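Local coordinates for Mll7089 protein (Mesorhizobium loti, PDB 2OZ8) that is of unconfirmed function but belongs to the mandelate racemase and muconate lactonizing enzyme family and may be a magnesium-dependent hydro-lyase, at residues Thr11-Ala16 / Val33-Leu38. Sequence-based numbering, arbitrary orientation.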
ATOM      1  N   THR A  11      -1.746 -47.549  20.238  1.00 44.92           N
ATOM      2  CA  THR A  11      -0.581 -48.329  20.597  1.00 44.22           C
ATOM      3  C   THR A  11       0.641 -47.446  20.702  1.00 43.22           C
ATOM      4  O   THR A  11       1.074 -46.869  19.699  1.00 43.56           O
ATOM      5  CB  THR A  11      -0.322 -49.472  19.605  1.00 44.34           C
ATOM      6  OG1 THR A  11      -1.542 -50.176  19.373  1.00 45.67           O
ATOM      7  CG2 THR A  11       0.654 -50.423  20.180  1.00 44.98           C
ATOM      8  N   ARG A  12       1.207 -47.376  21.906  1.00 41.26           N
ATOM      9  CA  ARG A  12       2.337 -46.514  22.180  1.00 39.44           C
ATOM     10  C   ARG A  12       3.691 -47.180  21.888  1.00 39.45           C
ATOM     11  O   ARG A  12       3.913 -48.313  22.295  1.00 40.44           O
ATOM     12  CB  ARG A  12       2.251 -46.055  23.615  1.00 38.05           C
ATOM     13  CG  ARG A  12       3.165 -44.948  23.977  1.00 38.32           C
ATOM     14  CD  ARG A  12       3.283 -44.836  25.470  1.00 34.86           C
ATOM     15  NE  ARG A  12       4.217 -43.784  25.871  1.00 38.85           N
ATOM     16  CZ  ARG A  12       5.539 -43.921  25.910  1.00 40.06           C
ATOM     17  NH1 ARG A  12       6.107 -45.080  25.574  1.00 39.78           N
ATOM     18  NH2 ARG A  12       6.293 -42.910  26.318  1.00 37.14           N
ATOM     19  N   PHE A  13       4.577 -46.464  21.192  1.00 38.94           N
ATOM     20  CA  PHE A  13       5.970 -46.853  20.935  1.00 38.83           C
ATOM     21  C   PHE A  13       6.977 -45.787  21.476  1.00 39.79           C
ATOM     22  O   PHE A  13       6.711 -44.563  21.505  1.00 40.52           O
ATOM     23  CB  PHE A  13       6.193 -47.076  19.436  1.00 38.80           C
ATOM     24  CG  PHE A  13       5.252 -48.113  18.817  1.00 39.22           C
ATOM     25  CD1 PHE A  13       5.538 -49.470  18.887  1.00 39.42           C
ATOM     26  CD2 PHE A  13       4.076 -47.725  18.197  1.00 40.02           C
ATOM     27  CE1 PHE A  13       4.673 -50.424  18.353  1.00 39.02           C
ATOM     28  CE2 PHE A  13       3.211 -48.665  17.655  1.00 39.06           C
ATOM     29  CZ  PHE A  13       3.512 -50.017  17.738  1.00 39.12           C
ATOM     30  N   GLN A  14       8.132 -46.240  21.928  1.00 39.31           N
ATOM     31  CA  GLN A  14       9.157 -45.320  22.406  1.00 38.37           C
ATOM     32  C   GLN A  14      10.461 -46.114  22.241  1.00 38.48           C
ATOM     33  O   GLN A  14      10.704 -47.051  22.988  1.00 38.68           O
ATOM     34  CB  GLN A  14       8.931 -44.904  23.858  1.00 37.22           C
ATOM     35  CG  GLN A  14      10.025 -43.940  24.417  1.00 37.60           C
ATOM     36  CD  GLN A  14       9.895 -43.631  25.932  1.00 37.53           C
ATOM     37  OE1 GLN A  14       8.939 -44.020  26.603  1.00 40.32           O
ATOM     38  NE2 GLN A  14      10.867 -42.946  26.456  1.00 33.41           N
ATOM     39  N   PHE A  15      11.261 -45.757  21.239  1.00 38.23           N
ATOM     40  CA  PHE A  15      12.465 -46.511  20.902  1.00 38.48           C
ATOM     41  C   PHE A  15      13.644 -45.653  20.457  1.00 38.58           C
ATOM     42  O   PHE A  15      13.458 -44.537  20.007  1.00 38.84           O
ATOM     43  CB  PHE A  15      12.155 -47.563  19.853  1.00 37.08           C
ATOM     44  CG  PHE A  15      11.519 -47.027  18.570  1.00 38.44           C
ATOM     45  CD1 PHE A  15      12.305 -46.796  17.419  1.00 38.20           C
ATOM     46  CD2 PHE A  15      10.126 -46.833  18.476  1.00 38.47           C
ATOM     47  CE1 PHE A  15      11.717 -46.410  16.173  1.00 37.08           C
ATOM     48  CE2 PHE A  15       9.517 -46.404  17.264  1.00 35.90           C
ATOM     49  CZ  PHE A  15      10.332 -46.196  16.102  1.00 38.78           C
ATOM     50  N   ALA A  16      14.853 -46.205  20.592  1.00 39.04           N
ATOM     51  CA  ALA A  16      16.100 -45.567  20.143  1.00 38.57           C
ATOM     52  C   ALA A  16      16.172 -45.543  18.633  1.00 38.59           C
ATOM     53  O   ALA A  16      15.665 -46.464  17.951  1.00 38.24           O
ATOM     54  CB  ALA A  16      17.339 -46.297  20.715  1.00 37.95           C
ATOM     55  N   VAL A  33       6.077 -42.247  19.415  1.00 40.98           N
ATOM     56  CA  VAL A  33       5.010 -42.360  18.416  1.00 39.93           C
ATOM     57  C   VAL A  33       3.961 -43.380  18.851  1.00 41.36           C
ATOM     58  O   VAL A  33       4.296 -44.419  19.433  1.00 41.61           O
ATOM     59  CB  VAL A  33       5.568 -42.664  16.985  1.00 40.00           C
ATOM     60  CG1 VAL A  33       6.224 -44.054  16.883  1.00 39.09           C
ATOM     61  CG2 VAL A  33       4.527 -42.517  15.935  1.00 39.20           C
ATOM     62  N   ALA A  34       2.686 -43.047  18.614  1.00 41.69           N
ATOM     63  CA  ALA A  34       1.594 -43.946  18.885  1.00 42.06           C
ATOM     64  C   ALA A  34       0.714 -44.125  17.635  1.00 42.26           C
ATOM     65  O   ALA A  34       0.402 -43.152  16.924  1.00 42.93           O
ATOM     66  CB  ALA A  34       0.774 -43.458  20.068  1.00 41.29           C
ATOM     67  N   ALA A  35       0.323 -45.374  17.383  1.00 41.27           N
ATOM     68  CA  ALA A  35      -0.567 -45.679  16.284  1.00 40.50           C
ATOM     69  C   ALA A  35      -1.969 -45.442  16.774  1.00 40.28           C
ATOM     70  O   ALA A  35      -2.308 -45.789  17.884  1.00 40.94           O
ATOM     71  CB  ALA A  35      -0.376 -47.111  15.814  1.00 39.91           C
ATOM     72  N   LEU A  36      -2.754 -44.781  15.941  1.00 39.58           N
ATOM     73  CA  LEU A  36      -4.123 -44.475  16.212  1.00 37.89           C
ATOM     74  C   LEU A  36      -4.883 -45.280  15.183  1.00 38.00           C
ATOM     75  O   LEU A  36      -4.648 -45.149  13.978  1.00 37.14           O
ATOM     76  CB  LEU A  36      -4.377 -42.976  16.026  1.00 38.08           C
ATOM     77  CG  LEU A  36      -5.860 -42.573  15.958  1.00 37.58           C
ATOM     78  CD1 LEU A  36      -6.548 -42.821  17.293  1.00 34.71           C
ATOM     79  CD2 LEU A  36      -6.029 -41.116  15.492  1.00 36.56           C
ATOM     80  N   GLU A  37      -5.745 -46.171  15.665  1.00 38.46           N
ATOM     81  CA  GLU A  37      -6.530 -46.997  14.761  1.00 38.78           C
ATOM     82  C   GLU A  37      -7.976 -46.659  14.979  1.00 39.17           C
ATOM     83  O   GLU A  37      -8.458 -46.627  16.129  1.00 38.05           O
ATOM     84  CB  GLU A  37      -6.281 -48.464  14.961  1.00 38.59           C
ATOM     85  CG  GLU A  37      -4.993 -48.989  14.321  1.00 40.50           C
ATOM     86  CD  GLU A  37      -4.695 -50.425  14.752  1.00 41.87           C
ATOM     87  OE1 GLU A  37      -4.508 -51.300  13.888  1.00 45.08           O
ATOM     88  OE2 GLU A  37      -4.673 -50.678  15.969  1.00 42.68           O
ATOM     89  N   LEU A  38      -8.637 -46.327  13.869  1.00 39.70           N
ATOM     90  CA  LEU A  38     -10.051 -45.981  13.916  1.00 41.09           C
ATOM     91  C   LEU A  38     -10.814 -47.090  13.204  1.00 41.72           C
ATOM     92  O   LEU A  38     -10.582 -47.343  12.034  1.00 41.60           O
ATOM     93  CB  LEU A  38     -10.305 -44.609  13.291  1.00 39.96           C
ATOM     94  CG  LEU A  38      -9.603 -43.380  13.884  1.00 40.28           C
ATOM     95  CD1 LEU A  38      -9.838 -42.095  13.025  1.00 33.78           C
ATOM     96  CD2 LEU A  38      -9.977 -43.190  15.366  1.00 37.81           C
TER
HETATM   97  O   HOH W   1      -3.187 -48.785  17.776  1.00 50.82           O
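Thr11 and Phe13 pair with Ala35 and Val33 through four backbone hydrogen bonds, joining two antiparallel strands. In the Thr11-Ala35 pair, Thr11 N donates to Ala35 O at 3.0 Å and Ala35 N to Thr11 O at 2.9 Å. Phe13 N reaches Val33 O at 2.7 Å, and Val33 N returns a longer bond to Phe13 O. Arg12 and Ala34 form the intervening non-hydrogen-bonded pair, where Ala34 CA makes a bent CA-H...O contact with Thr11 O (3.1 Å).

Apolar contacts gather on the face of Thr11, Phe13, Val33 and Ala35. With its CG anti to the carbonyl carbon (chi1 -56°), Phe13 presents a ring edge to the Ala35 methyl, CE2 to CB 4.3 Å, while its own CB meets Val33 CG1 at 4.0 Å. The same CG1 touches CE2 of the Phe15 ring, so one valine methyl serves two phenylalanines.

Water also links the strands: one molecule hydrogen-bonds to Thr11 OG1 (2.7 Å) and lies within hydrogen-bonding distance of Ala35 O and Glu37 OE2, with more acceptors around it than protons to give; Glu37 OE2 also forms a salt bridge with Arg9.

On the opposite face Arg12 directs NH1 and NH2 end-on at Gln14 OE1; its NE bonds to Pro58 O, and helix 60-70 packs against Ala34.

This antiparallel pairing, in a sheet packed against helices, is characteristic of the N-terminal capping domain of the enolase superfamily, which accompanies the C-terminal barrel.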